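Local structure of chloride intracellular channel Clic (2YV7) at residues 49-54 with 213-218; 103-106 with 111-114; 118-123 with 159-164; 173-178 with 205-210. The protein is thought to insert into membranes and form pH-dependent chloride channels, and in its soluble form has a glutathione transferase fold. All coordinates share one frame; numbering follows the deposited sequence.

Contact 1: residues 49-54 with 213-218; sequences DLYLLA and QLDAFT
Tyr-51 and Ala-216 carry most of this contact, and Leu-52 adds to it. Tyr-51 has CG anti to its own N (chi1 -168°), which carries the ring off helix 41-55 and onto the first turn of helix 215-220. There Tyr-51 CD1 lies 3.6 Å from Ala-216 CA. The same ring carbon, Tyr-51 CD1, is 3.7 Å from Ala-216 CB. One face of the ring is covered by the carbonyl oxygen of Asp-215. Further out, Tyr-51 OH rests 3.7 Å from Asp-215 CB. The ring and the Asp-215 carboxylate are turned 73° against each other. Leu-52 reaches the methyl of Ala-216 with one branch, Leu-52 CD2 to Ala-216 CB being 3.8 Å. Ala-216 CB thus touches both an aromatic and an aliphatic neighbour. The small alanine lets the backbones come close, with Tyr-51 CA and Ala-216 CA 5.6 Å apart. No hydrogen bond crosses, so the contact is van der Waals packing. Leu-52 also touches Cys-176 of helix 173-193. The contact joins the first helix of the thioredoxin-like N-terminal domain, predicted to become transmembrane after insertion, to the helical C-terminal domain. Such a domain interface is characteristic of the glutathione transferase fold.

Contact 2: residues 103-106 with 111-114; sequences HIMK and GYNL
The turn that leads out of the last helix of the thioredoxin-like domain, as in the glutathione transferase fold, brings Gly-111 and Tyr-112 against Ile-104, Met-105 and Lys-106. Helix 97-107 ends here, and the short helix 111-114 starts four residues later. The backbones pack very closely, with Met-105 CA and Gly-111 CA 4.2 Å apart. Gly-111 makes this possible. Its CA points a hydrogen at a helix carbonyl, and Gly-111 CA lies 3.4 Å from Ile-104 O with an angle of 154° at the hydrogen. A beta carbon on Gly-111 would run into that same oxygen. No conventional hydrogen bond spans the two segments. Met-105 O comes near Tyr-112 N, but at a poor angle for bonding. Leu-114 also packs on Asp-49 and Leu-52, and Ile-104 on Leu-50 and Leu-53, so both segments meet helix 41-55. Tyr-112 has the most surface covered by the contact. Its ring turns back over the end of helix 97-107. The aliphatic chain of Met-105 lies more loosely beside it, Met-105 CG being 4.3 Å from Tyr-112 CD1. The chain of Lys-106 crosses the phenol end, where Lys-106 CG is 3.7 Å from Tyr-112 OH. One ring face takes Met-105 O, which sits toward the rim, 3.3 Å from Tyr-112 CD2.

Contact 3: residues 118-123 with 159-164; sequences DKEVAT and SARNTR
Arg-161 starts with CG beside its own N and opposite the carbonyl carbon, then bends sharply at chi2 (-87°), and this turns its guanidinium toward Asp-118 and Glu-120. Glu-120 meets it with an extended chain whose CG is anti to its N (chi1 -172°). Both carboxylates are used by one nitrogen, Arg-161 NH2. The stronger salt bridge joins Arg-161 NH2 to Glu-120 OE2 at 2.9 Å, with a nearly straight angle of 162° at the hydrogen. The glutamate oxygen lies close to the guanidinium plane, at its edge, but the nitrogen approaches OE2 from above the carboxylate plane. The second salt bridge, Arg-161 NH2 to Asp-118 OD2, is weak at 3.4 Å. Here the carboxylate and guanidinium are nearly coplanar. Asp-118 has another task at its other oxygen. It is the N-cap of helix 119-125, and Asp-118 OD1 accepts from Val-121 N at 2.8 Å. The capping bond holds the aspartate in place beside Arg-161. Outside the pair, Asp-118 and Val-121 also touch Phe-174 of helix 173-193. A leucine in place of Arg-161 would probably leave Asp-118 and Glu-120 without their shared countercharge, and the end of the glutamate free to turn. The network ties the C-terminal end of helix 141-161 to the N-terminal end of helix 119-125. Two acids at a helix start probably gain from the helix dipole, and the arginine would further stabilise their negative charge.

Contact 4: residues 173-178 with 205-210; sequences CFDCEL and WRYMYH
Asp-175 receives Tyr-207 inside the helical C-terminal domain of the glutathione transferase fold, where helix 202-212 packs beside helix 173-193. The polar part is one short hydrogen bond, in which Tyr-207 OH donates to Asp-175 OD1 at 2.6 Å. The bond uses the anti lone pair of the oxygen, on the side away from OD2. OD1 lies at the ring edge, in the plane of the phenol, while the carboxylate is turned 41° from the ring. Asp-175 OD1 also accepts from Leu-166 N, and OD2 accepts from Cys-172 N just before the helix. The bond to Cys-172 matches the aspartate half of a capping box, as at the start of the corresponding helix in glutathione transferases. The carboxylate is buried, yet both its oxygens are bonded. A phenylalanine in place of Tyr-207 would probably deprive Asp-175 OD1 of one of its two donors in this buried spot. The apolar part comes from Leu-178, one turn further along helix 173-193. Its CG is anti to N (chi1 -178°), which sends a methyl across the phenol end. Leu-178 CD2 ends 3.6 Å from Tyr-207 CE2.

In the fold
Contact 1 closes the longest loop of the four, and contacts 2, 3 and 4 follow in series within it. Contacts 1 and 2 have centres about 15 Å apart and meet where Leu-52 and Leu-53 pack on Leu-114. Contacts 3 and 4 are closest, about 11 Å between centres. They touch through Val-121 on Phe-174. Helix 173-193 is the common neighbour: Cys-176 touches Asp-49 and Leu-52 of contact 1, and Cys-173 N probably bonds to Leu-114 O of contact 2. Contacts 1 and 2 thus join the thioredoxin-like domain to the helical domain in which contacts 3 and 4 lie. Membrane insertion of the N-terminal domain would probably disturb contact 1.

Contact 1: residues 49-54 with 213-218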
loop_
_atom_site.group_PDB
_atom_site.type_symbol
_atom_site.label_atom_id
_atom_site.label_comp_id
_atom_site.label_asym_id
_atom_site.label_seq_id
_atom_site.Cartn_x
_atom_site.Cartn_y
_atom_site.Cartn_z
ATOM N N ASP A 49 -0.856 -3.403 7.299
ATOM C CA ASP A 49 -1.656 -4.348 8.127
ATOM C C ASP A 49 -0.923 -4.551 9.444
ATOM O O ASP A 49 -1.512 -4.411 10.526
ATOM C CB ASP A 49 -1.784 -5.690 7.403
ATOM C CG ASP A 49 -2.793 -5.648 6.294
ATOM O OD1 ASP A 49 -3.722 -4.853 6.428
ATOM O OD2 ASP A 49 -2.692 -6.493 5.431
ATOM N N LEU A 50 0.376 -4.802 9.340
ATOM C CA LEU A 50 1.123 -5.142 10.582
ATOM C C LEU A 50 1.281 -3.934 11.531
ATOM O O LEU A 50 1.252 -4.045 12.768
ATOM C CB LEU A 50 2.458 -5.761 10.181
ATOM C CG LEU A 50 2.347 -7.160 9.581
ATOM C CD1 LEU A 50 3.667 -7.571 8.805
ATOM C CD2 LEU A 50 1.928 -8.228 10.620
ATOM N N TYR A 51 1.466 -2.763 10.939
ATOM C CA TYR A 51 1.576 -1.536 11.706
ATOM C C TYR A 51 0.299 -1.318 12.497
ATOM O O TYR A 51 0.357 -0.927 13.682
ATOM C CB TYR A 51 1.924 -0.340 10.776
ATOM C CG TYR A 51 2.329 0.900 11.549
ATOM C CD1 TYR A 51 1.360 1.677 12.190
ATOM C CD2 TYR A 51 3.694 1.258 11.682
ATOM C CE1 TYR A 51 1.709 2.764 12.934
ATOM C CE2 TYR A 51 4.057 2.376 12.411
ATOM C CZ TYR A 51 3.044 3.117 13.038
ATOM O OH TYR A 51 3.328 4.212 13.797
ATOM N N LEU A 52 -0.874 -1.523 11.862
ATOM C CA LEU A 52 -2.127 -1.338 12.548
ATOM C C LEU A 52 -2.219 -2.315 13.747
ATOM O O LEU A 52 -2.742 -1.965 14.777
ATOM C CB LEU A 52 -3.318 -1.587 11.607
ATOM C CG LEU A 52 -3.524 -0.584 10.434
ATOM C CD1 LEU A 52 -4.573 -1.132 9.458
ATOM C CD2 LEU A 52 -3.890 0.780 10.950
ATOM N N LEU A 53 -1.759 -3.529 13.553
ATOM C CA LEU A 53 -1.816 -4.580 14.617
ATOM C C LEU A 53 -0.855 -4.259 15.777
ATOM O O LEU A 53 -1.176 -4.449 16.963
ATOM C CB LEU A 53 -1.508 -5.932 14.015
ATOM C CG LEU A 53 -2.575 -6.484 13.036
ATOM C CD1 LEU A 53 -2.245 -7.920 12.622
ATOM C CD2 LEU A 53 -3.986 -6.398 13.668
ATOM N N ALA A 54 0.278 -3.689 15.418
ATOM C CA ALA A 54 1.299 -3.273 16.383
ATOM C C ALA A 54 0.855 -2.018 17.139
ATOM O O ALA A 54 1.113 -1.875 18.330
ATOM C CB ALA A 54 2.630 -3.061 15.655
ATOM N N GLN A 213 -3.285 11.337 7.120
ATOM C CA GLN A 213 -3.270 11.523 8.594
ATOM C C GLN A 213 -2.986 10.208 9.315
ATOM O O GLN A 213 -2.847 10.200 10.549
ATOM C CB GLN A 213 -4.593 12.099 9.106
ATOM C CG GLN A 213 -4.862 13.515 8.669
ATOM C CD GLN A 213 -6.231 14.046 9.133
ATOM O OE1 GLN A 213 -7.115 13.284 9.577
ATOM N NE2 GLN A 213 -6.419 15.356 8.997
ATOM N N LEU A 214 -2.878 9.105 8.566
ATOM C CA LEU A 214 -2.764 7.793 9.189
ATOM C C LEU A 214 -1.307 7.375 9.362
ATOM O O LEU A 214 -0.575 7.250 8.366
ATOM C CB LEU A 214 -3.518 6.754 8.317
ATOM C CG LEU A 214 -3.716 5.381 8.922
ATOM C CD1 LEU A 214 -4.772 5.388 10.005
ATOM C CD2 LEU A 214 -4.079 4.378 7.801
ATOM N N ASP A 215 -0.893 7.085 10.598
ATOM C CA ASP A 215 0.498 6.691 10.807
ATOM C C ASP A 215 0.897 5.464 9.990
ATOM O O ASP A 215 2.000 5.416 9.468
ATOM C CB ASP A 215 0.807 6.468 12.283
ATOM C CG ASP A 215 0.841 7.770 13.079
ATOM O OD1 ASP A 215 1.075 8.864 12.474
ATOM O OD2 ASP A 215 0.583 7.696 14.301
ATOM N N ALA A 216 -0.001 4.486 9.874
ATOM C CA ALA A 216 0.331 3.238 9.163
ATOM C C ALA A 216 0.657 3.586 7.724
ATOM O O ALA A 216 1.500 2.939 7.063
ATOM C CB ALA A 216 -0.825 2.262 9.220
ATOM N N PHE A 217 -0.106 4.555 7.201
ATOM C CA PHE A 217 0.156 4.971 5.831
ATOM C C PHE A 217 1.476 5.719 5.699
ATOM O O PHE A 217 2.314 5.340 4.921
ATOM C CB PHE A 217 -0.977 5.826 5.272
ATOM C CG PHE A 217 -0.714 6.241 3.853
ATOM C CD1 PHE A 217 -1.003 5.345 2.797
ATOM C CD2 PHE A 217 -0.081 7.465 3.573
ATOM C CE1 PHE A 217 -0.734 5.689 1.429
ATOM C CE2 PHE A 217 0.230 7.868 2.200
ATOM C CZ PHE A 217 -0.093 6.954 1.114
ATOM N N THR A 218 1.636 6.777 6.469
ATOM C CA THR A 218 2.776 7.674 6.284
ATOM C C THR A 218 4.089 6.945 6.650
ATOM O O THR A 218 5.112 7.093 5.957
ATOM C CB THR A 218 2.619 8.977 7.117
ATOM O OG1 THR A 218 2.854 8.672 8.465
ATOM C CG2 THR A 218 1.252 9.611 7.046
#

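Contact 2: residues 103-106 with 111-114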
loop_
_atom_site.group_PDB
_atom_site.type_symbol
_atom_site.label_atom_id
_atom_site.label_comp_id
_atom_site.label_asym_id
_atom_site.label_seq_id
_atom_site.Cartn_x
_atom_site.Cartn_y
_atom_site.Cartn_z
ATOM N N HIS A 103 -1.875 -15.834 6.825
ATOM C CA HIS A 103 -1.190 -15.911 8.137
ATOM C C HIS A 103 -1.537 -14.744 9.056
ATOM O O HIS A 103 -1.797 -14.932 10.243
ATOM C CB HIS A 103 0.320 -15.990 7.963
ATOM C CG HIS A 103 1.050 -16.334 9.216
ATOM N ND1 HIS A 103 1.488 -15.376 10.106
ATOM C CD2 HIS A 103 1.386 -17.537 9.751
ATOM C CE1 HIS A 103 2.095 -15.969 11.119
ATOM N NE2 HIS A 103 2.039 -17.276 10.933
ATOM N N ILE A 104 -1.564 -13.520 8.511
ATOM C CA ILE A 104 -1.924 -12.370 9.303
ATOM C C ILE A 104 -3.328 -12.547 9.824
ATOM O O ILE A 104 -3.562 -12.366 11.022
ATOM C CB ILE A 104 -1.786 -11.015 8.496
ATOM C CG1 ILE A 104 -0.318 -10.830 8.139
ATOM C CG2 ILE A 104 -2.274 -9.800 9.362
ATOM C CD1 ILE A 104 -0.038 -9.593 7.250
ATOM N N MET A 105 -4.240 -12.955 8.944
ATOM C CA MET A 105 -5.658 -13.102 9.309
ATOM C C MET A 105 -5.887 -14.184 10.361
ATOM O O MET A 105 -6.631 -13.985 11.309
ATOM C CB MET A 105 -6.498 -13.482 8.086
ATOM C CG MET A 105 -7.888 -13.917 8.457
ATOM S SD MET A 105 -8.958 -14.069 7.026
ATOM C CE MET A 105 -8.262 -15.453 6.121
ATOM N N LYS A 106 -5.275 -15.339 10.158
ATOM C CA LYS A 106 -5.572 -16.504 10.990
ATOM C C LYS A 106 -4.691 -16.631 12.225
ATOM O O LYS A 106 -5.179 -17.005 13.291
ATOM C CB LYS A 106 -5.546 -17.768 10.138
ATOM C CG LYS A 106 -6.680 -17.778 9.110
ATOM C CD LYS A 106 -6.519 -18.879 8.066
ATOM C CE LYS A 106 -7.809 -19.082 7.277
ATOM N NZ LYS A 106 -8.918 -19.637 8.126
ATOM N N GLY A 111 -5.856 -10.066 13.828
ATOM C CA GLY A 111 -5.908 -10.331 12.391
ATOM C C GLY A 111 -7.307 -10.539 11.852
ATOM O O GLY A 111 -7.642 -10.051 10.770
ATOM N N TYR A 112 -8.121 -11.284 12.591
ATOM C CA TYR A 112 -9.512 -11.532 12.209
ATOM C C TYR A 112 -10.362 -10.286 12.131
ATOM O O TYR A 112 -11.189 -10.153 11.219
ATOM C CB TYR A 112 -10.172 -12.506 13.180
ATOM C CG TYR A 112 -9.933 -13.936 12.808
ATOM C CD1 TYR A 112 -10.623 -14.516 11.748
ATOM C CD2 TYR A 112 -9.023 -14.721 13.519
ATOM C CE1 TYR A 112 -10.413 -15.845 11.398
ATOM C CE2 TYR A 112 -8.809 -16.062 13.176
ATOM C CZ TYR A 112 -9.514 -16.616 12.113
ATOM O OH TYR A 112 -9.311 -17.939 11.756
ATOM N N ASN A 113 -10.171 -9.383 13.089
ATOM C CA ASN A 113 -10.835 -8.084 13.060
ATOM C C ASN A 113 -10.358 -7.220 11.888
ATOM O O ASN A 113 -11.106 -6.408 11.387
ATOM C CB ASN A 113 -10.634 -7.325 14.385
ATOM C CG ASN A 113 -11.021 -8.161 15.624
ATOM O OD1 ASN A 113 -12.086 -8.791 15.664
ATOM N ND2 ASN A 113 -10.152 -8.156 16.640
ATOM N N LEU A 114 -9.113 -7.389 11.452
ATOM C CA LEU A 114 -8.576 -6.534 10.396
ATOM C C LEU A 114 -9.099 -7.037 9.035
ATOM O O LEU A 114 -9.382 -6.257 8.107
ATOM C CB LEU A 114 -7.048 -6.565 10.440
ATOM C CG LEU A 114 -6.236 -5.571 9.619
ATOM C CD1 LEU A 114 -6.482 -4.177 10.169
ATOM C CD2 LEU A 114 -4.729 -5.918 9.633
#

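Contact 3: residues 118-123 with 159-164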
loop_
_atom_site.group_PDB
_atom_site.type_symbol
_atom_site.label_atom_id
_atom_site.label_comp_id
_atom_site.label_asym_id
_atom_site.label_seq_id
_atom_site.Cartn_x
_atom_site.Cartn_y
_atom_site.Cartn_z
ATOM N N ASP A 118 -16.287 -8.566 3.592
ATOM C CA ASP A 118 -17.099 -7.642 2.820
ATOM C C ASP A 118 -16.829 -7.922 1.341
ATOM O O ASP A 118 -15.944 -7.320 0.743
ATOM C CB ASP A 118 -16.807 -6.188 3.215
ATOM C CG ASP A 118 -17.788 -5.194 2.584
ATOM O OD1 ASP A 118 -18.207 -5.426 1.427
ATOM O OD2 ASP A 118 -18.143 -4.168 3.233
ATOM N N LYS A 119 -17.586 -8.846 0.752
ATOM C CA LYS A 119 -17.393 -9.217 -0.647
ATOM C C LYS A 119 -17.653 -8.045 -1.583
ATOM O O LYS A 119 -17.047 -7.953 -2.650
ATOM C CB LYS A 119 -18.304 -10.399 -1.034
ATOM C CG LYS A 119 -17.944 -11.701 -0.349
ATOM C CD LYS A 119 -18.372 -12.902 -1.188
ATOM C CE LYS A 119 -17.890 -14.256 -0.597
ATOM N NZ LYS A 119 -16.397 -14.338 -0.394
ATOM N N GLU A 120 -18.557 -7.161 -1.172
ATOM C CA GLU A 120 -18.885 -5.953 -1.891
ATOM C C GLU A 120 -17.626 -5.085 -2.122
ATOM O O GLU A 120 -17.311 -4.650 -3.283
ATOM C CB GLU A 120 -19.971 -5.210 -1.106
ATOM C CG GLU A 120 -20.600 -4.010 -1.781
ATOM C CD GLU A 120 -22.007 -3.704 -1.232
ATOM O OE1 GLU A 120 -22.931 -4.514 -1.507
ATOM O OE2 GLU A 120 -22.185 -2.648 -0.559
ATOM N N VAL A 121 -16.907 -4.881 -1.024
ATOM C CA VAL A 121 -15.681 -4.119 -1.064
ATOM C C VAL A 121 -14.587 -4.860 -1.852
ATOM O O VAL A 121 -13.892 -4.231 -2.650
ATOM C CB VAL A 121 -15.217 -3.652 0.321
ATOM C CG1 VAL A 121 -13.862 -2.931 0.179
ATOM C CG2 VAL A 121 -16.260 -2.707 0.948
ATOM N N ALA A 122 -14.408 -6.156 -1.632
ATOM C CA ALA A 122 -13.425 -6.917 -2.440
ATOM C C ALA A 122 -13.686 -6.698 -3.910
ATOM O O ALA A 122 -12.780 -6.398 -4.676
ATOM C CB ALA A 122 -13.517 -8.367 -2.159
ATOM N N THR A 123 -14.944 -6.818 -4.316
ATOM C CA THR A 123 -15.233 -6.749 -5.754
ATOM C C THR A 123 -15.024 -5.312 -6.245
ATOM O O THR A 123 -14.567 -5.061 -7.378
ATOM C CB THR A 123 -16.699 -7.107 -5.996
ATOM O OG1 THR A 123 -16.921 -8.487 -5.663
ATOM C CG2 THR A 123 -17.016 -6.892 -7.506
ATOM N N SER A 159 -19.110 7.716 -0.626
ATOM C CA SER A 159 -20.149 8.734 -0.478
ATOM C C SER A 159 -21.412 8.072 0.093
ATOM O O SER A 159 -22.039 8.634 1.021
ATOM C CB SER A 159 -20.374 9.358 -1.881
ATOM O OG SER A 159 -21.378 10.353 -1.889
ATOM N N ALA A 160 -21.780 6.890 -0.416
ATOM C CA ALA A 160 -23.015 6.189 0.016
ATOM C C ALA A 160 -22.852 5.702 1.454
ATOM O O ALA A 160 -23.773 5.832 2.265
ATOM C CB ALA A 160 -23.351 5.047 -0.854
ATOM N N ARG A 161 -21.657 5.210 1.782
ATOM C CA ARG A 161 -21.413 4.666 3.131
ATOM C C ARG A 161 -21.209 5.759 4.163
ATOM O O ARG A 161 -21.558 5.570 5.318
ATOM C CB ARG A 161 -20.279 3.626 3.118
ATOM C CG ARG A 161 -20.538 2.362 2.195
ATOM C CD ARG A 161 -21.318 1.241 2.918
ATOM N NE ARG A 161 -21.330 -0.060 2.225
ATOM C CZ ARG A 161 -20.472 -1.063 2.454
ATOM N NH1 ARG A 161 -19.490 -0.927 3.336
ATOM N NH2 ARG A 161 -20.569 -2.205 1.781
ATOM N N ASN A 162 -20.676 6.915 3.764
ATOM C CA ASN A 162 -20.310 8.002 4.669
ATOM C C ASN A 162 -19.609 7.517 5.937
ATOM O O ASN A 162 -19.951 7.909 7.037
ATOM C CB ASN A 162 -21.513 8.896 4.999
ATOM C CG ASN A 162 -21.100 10.329 5.327
ATOM O OD1 ASN A 162 -20.303 10.947 4.606
ATOM N ND2 ASN A 162 -21.628 10.861 6.415
ATOM N N THR A 163 -18.634 6.635 5.759
ATOM C CA THR A 163 -17.767 6.195 6.841
ATOM C C THR A 163 -16.369 6.694 6.476
ATOM O O THR A 163 -16.139 7.096 5.323
ATOM C CB THR A 163 -17.808 4.696 6.988
ATOM O OG1 THR A 163 -17.530 4.062 5.712
ATOM C CG2 THR A 163 -19.202 4.258 7.469
ATOM N N ARG A 164 -15.473 6.723 7.459
ATOM C CA ARG A 164 -14.156 7.300 7.265
ATOM C C ARG A 164 -13.419 6.375 6.303
ATOM O O ARG A 164 -12.749 6.872 5.425
ATOM C CB ARG A 164 -13.334 7.427 8.551
ATOM C CG ARG A 164 -11.999 8.126 8.357
ATOM C CD ARG A 164 -11.257 8.300 9.628
ATOM N NE ARG A 164 -11.679 9.542 10.223
ATOM C CZ ARG A 164 -10.873 10.552 10.518
ATOM N NH1 ARG A 164 -9.559 10.478 10.301
ATOM N NH2 ARG A 164 -11.401 11.633 11.071
#

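Contact 4: residues 173-178 with 205-210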
loop_
_atom_site.group_PDB
_atom_site.type_symbol
_atom_site.label_atom_id
_atom_site.label_comp_id
_atom_site.label_asym_id
_atom_site.label_seq_id
_atom_site.Cartn_x
_atom_site.Cartn_y
_atom_site.Cartn_z
ATOM N N CYS A 173 -8.304 -4.488 6.127
ATOM C CA CYS A 173 -7.423 -5.061 5.104
ATOM C C CYS A 173 -7.564 -4.375 3.727
ATOM O O CYS A 173 -6.582 -4.252 2.959
ATOM C CB CYS A 173 -7.610 -6.586 4.963
ATOM S SG CYS A 173 -9.311 -7.067 4.614
ATOM N N PHE A 174 -8.806 -4.033 3.375
ATOM C CA PHE A 174 -9.081 -3.510 2.028
ATOM C C PHE A 174 -8.525 -2.108 1.902
ATOM O O PHE A 174 -8.103 -1.714 0.815
ATOM C CB PHE A 174 -10.592 -3.490 1.742
ATOM C CG PHE A 174 -11.236 -4.893 1.784
ATOM C CD1 PHE A 174 -10.829 -5.863 0.883
ATOM C CD2 PHE A 174 -12.247 -5.185 2.683
ATOM C CE1 PHE A 174 -11.421 -7.191 0.903
ATOM C CE2 PHE A 174 -12.805 -6.475 2.718
ATOM C CZ PHE A 174 -12.410 -7.443 1.815
ATOM N N ASP A 175 -8.531 -1.351 2.999
ATOM C CA ASP A 175 -7.910 -0.020 3.013
ATOM C C ASP A 175 -6.395 -0.115 2.762
ATOM O O ASP A 175 -5.808 0.655 1.972
ATOM C CB ASP A 175 -8.220 0.676 4.318
ATOM C CG ASP A 175 -9.689 0.886 4.478
ATOM O OD1 ASP A 175 -10.282 1.622 3.606
ATOM O OD2 ASP A 175 -10.219 0.239 5.390
ATOM N N CYS A 176 -5.747 -1.087 3.409
ATOM C CA CYS A 176 -4.312 -1.251 3.227
ATOM C C CYS A 176 -3.968 -1.731 1.810
ATOM O O CYS A 176 -2.832 -1.535 1.306
ATOM C CB CYS A 176 -3.770 -2.247 4.298
ATOM S SG CYS A 176 -4.167 -1.691 5.955
ATOM N N GLU A 177 -4.937 -2.336 1.085
ATOM C CA GLU A 177 -4.711 -2.656 -0.331
ATOM C C GLU A 177 -4.994 -1.374 -1.196
ATOM O O GLU A 177 -4.289 -1.140 -2.176
ATOM C CB GLU A 177 -5.698 -3.740 -0.805
ATOM C CG GLU A 177 -5.425 -4.264 -2.213
ATOM C CD GLU A 177 -6.392 -5.367 -2.639
ATOM O OE1 GLU A 177 -6.714 -6.284 -1.800
ATOM O OE2 GLU A 177 -6.811 -5.316 -3.810
ATOM N N LEU A 178 -6.071 -0.615 -0.871
ATOM C CA LEU A 178 -6.486 0.502 -1.721
ATOM C C LEU A 178 -5.524 1.687 -1.638
ATOM O O LEU A 178 -5.165 2.288 -2.651
ATOM C CB LEU A 178 -7.899 0.937 -1.362
ATOM C CG LEU A 178 -8.387 2.104 -2.314
ATOM C CD1 LEU A 178 -8.405 1.755 -3.813
ATOM C CD2 LEU A 178 -9.833 2.513 -1.772
ATOM N N TRP A 205 -11.466 12.142 -2.270
ATOM C CA TRP A 205 -10.433 13.091 -1.839
ATOM C C TRP A 205 -10.442 13.145 -0.324
ATOM O O TRP A 205 -9.393 13.200 0.307
ATOM C CB TRP A 205 -10.667 14.464 -2.506
ATOM C CG TRP A 205 -10.007 14.541 -3.815
ATOM C CD1 TRP A 205 -10.601 14.725 -5.048
ATOM C CD2 TRP A 205 -8.593 14.409 -4.059
ATOM N NE1 TRP A 205 -9.638 14.726 -6.021
ATOM C CE2 TRP A 205 -8.403 14.537 -5.460
ATOM C CE3 TRP A 205 -7.473 14.205 -3.213
ATOM C CZ2 TRP A 205 -7.137 14.479 -6.065
ATOM C CZ3 TRP A 205 -6.175 14.115 -3.808
ATOM C CH2 TRP A 205 -6.030 14.261 -5.230
ATOM N N ARG A 206 -11.627 13.019 0.255
ATOM C CA ARG A 206 -11.772 13.010 1.731
ATOM C C ARG A 206 -11.108 11.730 2.301
ATOM O O ARG A 206 -10.430 11.776 3.318
ATOM C CB ARG A 206 -13.235 13.118 2.095
ATOM C CG ARG A 206 -13.546 13.082 3.611
ATOM C CD ARG A 206 -15.063 13.320 3.952
ATOM N NE ARG A 206 -16.028 12.833 2.948
ATOM C CZ ARG A 206 -16.783 13.628 2.162
ATOM N NH1 ARG A 206 -16.701 14.964 2.259
ATOM N NH2 ARG A 206 -17.631 13.097 1.270
ATOM N N TYR A 207 -11.262 10.600 1.612
ATOM C CA TYR A 207 -10.600 9.375 2.034
ATOM C C TYR A 207 -9.054 9.561 2.008
ATOM O O TYR A 207 -8.355 9.164 2.948
ATOM C CB TYR A 207 -11.024 8.250 1.050
ATOM C CG TYR A 207 -10.490 6.872 1.325
ATOM C CD1 TYR A 207 -11.020 6.060 2.333
ATOM C CD2 TYR A 207 -9.474 6.364 0.522
ATOM C CE1 TYR A 207 -10.563 4.742 2.556
ATOM C CE2 TYR A 207 -8.991 5.025 0.714
ATOM C CZ TYR A 207 -9.539 4.233 1.696
ATOM O OH TYR A 207 -9.042 2.967 1.805
ATOM N N MET A 208 -8.524 10.146 0.917
ATOM C CA MET A 208 -7.083 10.374 0.815
ATOM C C MET A 208 -6.598 11.369 1.877
ATOM O O MET A 208 -5.509 11.200 2.478
ATOM C CB MET A 208 -6.710 10.787 -0.620
ATOM C CG MET A 208 -6.937 9.639 -1.574
ATOM S SD MET A 208 -6.323 9.927 -3.235
ATOM C CE MET A 208 -7.699 10.755 -3.983
ATOM N N TYR A 209 -7.425 12.363 2.165
ATOM C CA TYR A 209 -7.095 13.306 3.204
ATOM C C TYR A 209 -6.828 12.522 4.488
ATOM O O TYR A 209 -5.770 12.670 5.117
ATOM C CB TYR A 209 -8.219 14.301 3.371
ATOM C CG TYR A 209 -7.972 15.282 4.461
ATOM C CD1 TYR A 209 -7.107 16.359 4.258
ATOM C CD2 TYR A 209 -8.597 15.147 5.681
ATOM C CE1 TYR A 209 -6.869 17.284 5.270
ATOM C CE2 TYR A 209 -8.380 16.059 6.685
ATOM C CZ TYR A 209 -7.499 17.126 6.472
ATOM O OH TYR A 209 -7.276 18.065 7.474
ATOM N N HIS A 210 -7.743 11.647 4.840
ATOM C CA HIS A 210 -7.548 10.785 6.009
ATOM C C HIS A 210 -6.401 9.831 5.914
ATOM O O HIS A 210 -5.807 9.507 6.916
ATOM C CB HIS A 210 -8.813 10.050 6.356
ATOM C CG HIS A 210 -9.925 10.969 6.758
ATOM N ND1 HIS A 210 -9.751 11.970 7.691
ATOM C CD2 HIS A 210 -11.197 11.091 6.301
ATOM C CE1 HIS A 210 -10.885 12.649 7.819
ATOM N NE2 HIS A 210 -11.782 12.126 6.995
#